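Local coordinates for XAC2610 protein (Xanthomonas axonopodis pv. citri, PDB 4QTQ) that binds a calcium ion and probably acts as an immunity protein, inhibiting a peptidoglycan hydrolase linked to a bacteria-killing type IV secretion system, at residues S93-D98 with D106-S111; Y122-F127 with Q138-I143. All coordinates share one frame; numbering follows the deposited sequence.

Interaction 1 (S93-D98 with D106-S111); sequences SIILTD and DVVVWS. With CA (calcium ion), chain B.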
loop_
_atom_site.group_PDB
_atom_site.type_symbol
_atom_site.label_atom_id
_atom_site.label_comp_id
_atom_site.label_asym_id
_atom_site.label_seq_id
_atom_site.Cartn_x
_atom_site.Cartn_y
_atom_site.Cartn_z
ATOM N N SER A 93 8.254 -0.531 4.709
ATOM C CA SER A 93 7.484 -1.526 5.479
ATOM C C SER A 93 6.165 -0.963 6.045
ATOM O O SER A 93 5.138 -1.650 6.044
ATOM C CB SER A 93 8.327 -2.078 6.628
ATOM O OG SER A 93 9.447 -2.786 6.139
ATOM N N ILE A 94 6.204 0.279 6.542
ATOM C CA ILE A 94 5.059 0.867 7.242
ATOM C C ILE A 94 4.899 2.311 6.800
ATOM O O ILE A 94 5.798 3.128 7.023
ATOM C CB ILE A 94 5.246 0.812 8.775
ATOM C CG1 ILE A 94 5.201 -0.638 9.266
ATOM C CG2 ILE A 94 4.178 1.651 9.487
ATOM C CD1 ILE A 94 5.706 -0.820 10.676
ATOM N N ILE A 95 3.758 2.595 6.172
ATOM C CA ILE A 95 3.464 3.891 5.511
ATOM C C ILE A 95 2.226 4.591 6.124
ATOM O O ILE A 95 1.135 4.014 6.213
ATOM C CB ILE A 95 3.215 3.658 4.003
ATOM C CG1 ILE A 95 4.497 3.146 3.322
ATOM C CG2 ILE A 95 2.665 4.909 3.305
ATOM C CD1 ILE A 95 4.239 2.077 2.278
ATOM N N LEU A 96 2.428 5.832 6.544
ATOM C CA LEU A 96 1.384 6.723 7.060
ATOM C C LEU A 96 1.053 7.770 5.988
ATOM O O LEU A 96 1.905 8.562 5.579
ATOM C CB LEU A 96 1.867 7.423 8.333
ATOM C CG LEU A 96 2.646 6.596 9.354
ATOM C CD1 LEU A 96 3.228 7.504 10.425
ATOM C CD2 LEU A 96 1.755 5.541 9.975
ATOM N N THR A 97 -0.187 7.743 5.514
ATOM C CA THR A 97 -0.595 8.510 4.354
ATOM C C THR A 97 -2.119 8.542 4.333
ATOM O O THR A 97 -2.766 7.548 4.675
ATOM C CB THR A 97 -0.054 7.871 3.052
ATOM O OG1 THR A 97 -0.282 8.751 1.952
ATOM C CG2 THR A 97 -0.730 6.516 2.757
ATOM N N ASP A 98 -2.689 9.689 3.970
ATOM C CA ASP A 98 -4.145 9.829 3.905
ATOM C C ASP A 98 -4.566 9.389 2.534
ATOM O O ASP A 98 -4.326 10.075 1.555
ATOM C CB ASP A 98 -4.584 11.279 4.153
ATOM C CG ASP A 98 -6.103 11.451 4.166
ATOM O OD1 ASP A 98 -6.844 10.461 4.421
ATOM O OD2 ASP A 98 -6.551 12.599 3.929
ATOM N N ASP A 106 -4.005 7.358 7.198
ATOM C CA ASP A 106 -4.312 5.955 7.210
ATOM C C ASP A 106 -2.982 5.205 7.242
ATOM O O ASP A 106 -1.915 5.818 7.239
ATOM C CB ASP A 106 -5.116 5.631 5.957
ATOM C CG ASP A 106 -6.288 6.581 5.771
ATOM O OD1 ASP A 106 -7.145 6.660 6.687
ATOM O OD2 ASP A 106 -6.353 7.268 4.728
ATOM N N VAL A 107 -3.036 3.875 7.268
ATOM C CA VAL A 107 -1.832 3.086 7.457
ATOM C C VAL A 107 -1.759 1.951 6.434
ATOM O O VAL A 107 -2.765 1.278 6.147
ATOM C CB VAL A 107 -1.731 2.531 8.901
ATOM C CG1 VAL A 107 -0.459 1.702 9.083
ATOM C CG2 VAL A 107 -1.776 3.665 9.900
ATOM N N VAL A 108 -0.567 1.784 5.873
ATOM C CA VAL A 108 -0.297 0.755 4.879
ATOM C C VAL A 108 0.894 -0.054 5.362
ATOM O O VAL A 108 1.937 0.497 5.725
ATOM C CB VAL A 108 0.009 1.360 3.489
ATOM C CG1 VAL A 108 0.318 0.258 2.488
ATOM C CG2 VAL A 108 -1.134 2.224 3.002
ATOM N N VAL A 109 0.739 -1.368 5.364
ATOM C CA VAL A 109 1.734 -2.252 5.929
ATOM C C VAL A 109 2.174 -3.284 4.873
ATOM O O VAL A 109 1.336 -3.891 4.199
ATOM C CB VAL A 109 1.153 -2.919 7.187
ATOM C CG1 VAL A 109 2.020 -4.058 7.662
ATOM C CG2 VAL A 109 0.987 -1.880 8.299
ATOM N N TRP A 110 3.487 -3.450 4.715
ATOM C CA TRP A 110 4.026 -4.463 3.812
ATOM C C TRP A 110 3.858 -5.803 4.498
ATOM O O TRP A 110 4.644 -6.160 5.377
ATOM C CB TRP A 110 5.488 -4.176 3.470
ATOM C CG TRP A 110 6.141 -5.261 2.623
ATOM C CD1 TRP A 110 5.519 -6.301 1.984
ATOM C CD2 TRP A 110 7.541 -5.395 2.327
ATOM N NE1 TRP A 110 6.449 -7.089 1.339
ATOM C CE2 TRP A 110 7.694 -6.546 1.517
ATOM C CE3 TRP A 110 8.688 -4.670 2.693
ATOM C CZ2 TRP A 110 8.932 -6.982 1.069
ATOM C CZ3 TRP A 110 9.919 -5.104 2.244
ATOM C CH2 TRP A 110 10.033 -6.254 1.439
ATOM N N SER A 111 2.811 -6.533 4.111
ATOM C CA SER A 111 2.398 -7.751 4.816
ATOM C C SER A 111 2.581 -9.056 4.032
ATOM O O SER A 111 2.453 -10.128 4.606
ATOM C CB SER A 111 0.931 -7.646 5.217
ATOM O OG SER A 111 0.106 -7.480 4.072
HETATM CA CA CA B . -7.872 9.013 5.947
HETATM O O HOH W 1 -9.552 8.267 7.345
#

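Interaction 2 (Y122-F127 with Q138-I143); sequences YSVYLF and QSLSDI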
loop_
_atom_site.group_PDB
_atom_site.type_symbol
_atom_site.label_atom_id
_atom_site.label_comp_id
_atom_site.label_asym_id
_atom_site.label_seq_id
_atom_site.Cartn_x
_atom_site.Cartn_y
_atom_site.Cartn_z
ATOM N N TYR A 122 0.358 -5.515 0.213
ATOM C CA TYR A 122 0.105 -4.674 1.376
ATOM C C TYR A 122 -1.266 -4.858 2.004
ATOM O O TYR A 122 -2.247 -5.201 1.327
ATOM C CB TYR A 122 0.249 -3.198 0.969
ATOM C CG TYR A 122 1.621 -2.872 0.406
ATOM C CD1 TYR A 122 1.910 -3.099 -0.936
ATOM C CD2 TYR A 122 2.634 -2.378 1.223
ATOM C CE1 TYR A 122 3.162 -2.820 -1.456
ATOM C CE2 TYR A 122 3.891 -2.094 0.709
ATOM C CZ TYR A 122 4.152 -2.325 -0.627
ATOM O OH TYR A 122 5.399 -2.050 -1.153
ATOM N N SER A 123 -1.310 -4.585 3.310
ATOM C CA SER A 123 -2.526 -4.496 4.068
ATOM C C SER A 123 -2.770 -3.013 4.268
ATOM O O SER A 123 -1.888 -2.296 4.745
ATOM C CB SER A 123 -2.395 -5.210 5.424
ATOM O OG SER A 123 -2.204 -6.619 5.276
ATOM N N VAL A 124 -3.967 -2.566 3.888
ATOM C CA VAL A 124 -4.365 -1.166 3.988
ATOM C C VAL A 124 -5.420 -1.012 5.085
ATOM O O VAL A 124 -6.399 -1.765 5.129
ATOM C CB VAL A 124 -4.887 -0.656 2.626
ATOM C CG1 VAL A 124 -5.365 0.780 2.718
ATOM C CG2 VAL A 124 -3.796 -0.785 1.578
ATOM N N TYR A 125 -5.194 -0.040 5.972
ATOM C CA TYR A 125 -6.114 0.297 7.062
ATOM C C TYR A 125 -6.499 1.783 7.011
ATOM O O TYR A 125 -5.632 2.668 7.137
ATOM C CB TYR A 125 -5.484 0.001 8.432
ATOM C CG TYR A 125 -4.875 -1.385 8.581
ATOM C CD1 TYR A 125 -3.655 -1.689 7.994
ATOM C CD2 TYR A 125 -5.513 -2.380 9.311
ATOM C CE1 TYR A 125 -3.088 -2.946 8.113
ATOM C CE2 TYR A 125 -4.959 -3.652 9.441
ATOM C CZ TYR A 125 -3.742 -3.925 8.829
ATOM O OH TYR A 125 -3.147 -5.146 8.945
ATOM N N LEU A 126 -7.793 2.056 6.830
ATOM C CA LEU A 126 -8.297 3.428 6.848
ATOM C C LEU A 126 -8.714 3.828 8.262
ATOM O O LEU A 126 -9.351 3.057 8.985
ATOM C CB LEU A 126 -9.480 3.583 5.887
ATOM C CG LEU A 126 -9.219 3.339 4.401
ATOM C CD1 LEU A 126 -10.482 3.636 3.619
ATOM C CD2 LEU A 126 -8.071 4.198 3.885
ATOM N N PHE A 127 -8.362 5.044 8.658
ATOM C CA PHE A 127 -8.836 5.556 9.916
ATOM C C PHE A 127 -10.338 5.803 9.808
ATOM O O PHE A 127 -10.796 6.509 8.914
ATOM C CB PHE A 127 -8.125 6.852 10.302
ATOM C CG PHE A 127 -8.427 7.289 11.694
ATOM C CD1 PHE A 127 -7.885 6.608 12.774
ATOM C CD2 PHE A 127 -9.276 8.362 11.934
ATOM C CE1 PHE A 127 -8.176 6.995 14.067
ATOM C CE2 PHE A 127 -9.566 8.759 13.227
ATOM C CZ PHE A 127 -9.008 8.082 14.295
ATOM N N GLN A 138 -10.440 -4.343 2.734
ATOM C CA GLN A 138 -10.249 -5.433 1.781
ATOM C C GLN A 138 -10.019 -4.905 0.355
ATOM O O GLN A 138 -9.071 -5.319 -0.315
ATOM C CB GLN A 138 -11.449 -6.385 1.806
ATOM C CG GLN A 138 -11.204 -7.695 1.062
ATOM C CD GLN A 138 -10.174 -8.569 1.749
ATOM O OE1 GLN A 138 -10.380 -9.007 2.880
ATOM N NE2 GLN A 138 -9.058 -8.822 1.077
ATOM N N SER A 139 -10.878 -3.989 -0.099
ATOM C CA SER A 139 -10.820 -3.529 -1.483
ATOM C C SER A 139 -9.485 -2.853 -1.775
ATOM O O SER A 139 -8.886 -3.104 -2.812
ATOM C CB SER A 139 -12.002 -2.614 -1.864
ATOM O OG SER A 139 -11.929 -1.351 -1.223
ATOM N N LEU A 140 -9.003 -2.022 -0.859
ATOM C CA LEU A 140 -7.732 -1.330 -1.079
ATOM C C LEU A 140 -6.527 -2.282 -1.030
ATOM O O LEU A 140 -5.634 -2.202 -1.865
ATOM C CB LEU A 140 -7.575 -0.175 -0.094
ATOM C CG LEU A 140 -8.487 1.018 -0.407
ATOM C CD1 LEU A 140 -8.515 2.007 0.750
ATOM C CD2 LEU A 140 -8.071 1.722 -1.683
ATOM N N SER A 141 -6.532 -3.209 -0.084
ATOM C CA SER A 141 -5.452 -4.178 0.048
ATOM C C SER A 141 -5.373 -5.028 -1.196
ATOM O O SER A 141 -4.275 -5.364 -1.681
ATOM C CB SER A 141 -5.688 -5.072 1.270
ATOM O OG SER A 141 -5.771 -4.296 2.458
ATOM N N ASP A 142 -6.548 -5.400 -1.691
ATOM C CA ASP A 142 -6.662 -6.219 -2.888
ATOM C C ASP A 142 -6.070 -5.568 -4.143
ATOM O O ASP A 142 -5.629 -6.269 -5.037
ATOM C CB ASP A 142 -8.118 -6.575 -3.160
ATOM C CG ASP A 142 -8.599 -7.798 -2.381
ATOM O OD1 ASP A 142 -7.798 -8.492 -1.711
ATOM O OD2 ASP A 142 -9.815 -8.076 -2.455
ATOM N N ILE A 143 -6.058 -4.242 -4.222
ATOM C CA ILE A 143 -5.481 -3.579 -5.402
ATOM C C ILE A 143 -4.004 -3.934 -5.547
ATOM O O ILE A 143 -3.491 -4.000 -6.668
ATOM C CB ILE A 143 -5.600 -2.037 -5.352
ATOM C CG1 ILE A 143 -7.063 -1.584 -5.380
ATOM C CG2 ILE A 143 -4.881 -1.414 -6.544
ATOM C CD1 ILE A 143 -7.265 -0.125 -5.008
HETATM O O HOH W 2 -2.863 -7.471 0.222
#

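Interaction 1 (S93-D98 with D106-S111)
Leu-96 lies alongside Val-107, its CD2 methyl 4.0 Å from Val-107 CG2, the two side chains pointing the same way from a non-hydrogen-bonded pair of antiparallel strands. On the other face Ile-95 and Val-108 meet at their branch points, CB to CB. Their backbones exchange two hydrogen bonds, Ile-95 N to Val-108 O and Val-108 N to Ile-95 O, each 2.8 Å. At the turn end of the hairpin a calcium ion joins the two strands. Asp-98 OD1 binds it at 2.3 Å, while Asp-106 is bidentate, OD1 and OD2 each 2.6 Å from the calcium. The carboxylate planes stand 53° apart. Asp-98 CG is anti to the backbone N (chi1 -177°), which carries OD1 to the metal. Gly-103 is a further partner of the Asp-98 carboxylate, and Ile-99 N bonds Asp-106 OD2. OD1 of Asn-100 and Asp-102, the backbone O of His-104 and a water complete the site, a hairpin loop whose alternating ligands (Asp-98, Asn-100, Asp-102) resemble the start of an EF-hand loop. In the mixed sheet, strand 94-97 has strand 78-80 on its other edge and strand 106-112 is flanked by strand 121-128; Ile-94 and Leu-96 also touch strand 28-33.

Interaction 2 (Y122-F127 with Q138-I143)
Ser-141 points its hydroxyl at the backbone of strand 122-127, where Val-124 N donates to OG at 2.9 Å and a nearly straight 168°. With OG beside its own backbone N and anti to the carbonyl carbon (chi1 -59°), the same oxygen also bonds Asn-137 O, a turn earlier in the chain, so two backbone groups fix its rotation. The CB of Ser-141 rests 3.4 Å from Tyr-122 O, and the serine thus sits close against the strand. Beside it the contact is mainly between methyl and methylene groups. Val-124 CG1 approaches Leu-140 CB to 3.7 Å, while the other methyl, CG2, faces the helix backbone near Ser-141 N. Further along, the CD1 methyl of Leu-140 is met by the forked end of Leu-126, CD1 to CD1 3.8 Å, the two leucines crossing at about a right angle. The short helix 138-143 follows strand 133-136 after Asn-137, whose backbone still pairs with Val-124, and carries the chain on in roughly the same direction, so that the helix lies along the edge of strand 121-128 where strand 133-136 has ended; Leu-140 also touches Leu-158 of the next sheet. In contrast to this methyl packing, the polar link at the Tyr-122 end is indirect: a water donates to Tyr-122 O at 2.6 Å and to Ser-141 O at 3.2 Å. On the exposed flank of the helix, directed away from the strand, Gln-138 NE2 bonds Asp-142 OD1 from above the carboxylate plane, a side-chain link one helical turn long.

Both interactions are buried and share one mixed sheet, in which strands 106-112 and 121-128 are neighbours; their centres lie about 9 Å apart. Interaction 1 lies within the sheet and relies on paired backbone bonds, with a metal site at one end. Interaction 2 sets a short helix along the edge of strand 121-128 and relies on methyl packing, one serine hydroxyl and a water, its outer helical flank reaching solvent. The seam between them is itself bonded: Val-107 O lies 2.8 Å from Tyr-125 N, and the hydroxyls of Ser-111 and Ser-123 pair. Asp-106 OD1, a calcium ligand of interaction 1, also accepts from Phe-127 N, tying the strand of interaction 2 to the metal site.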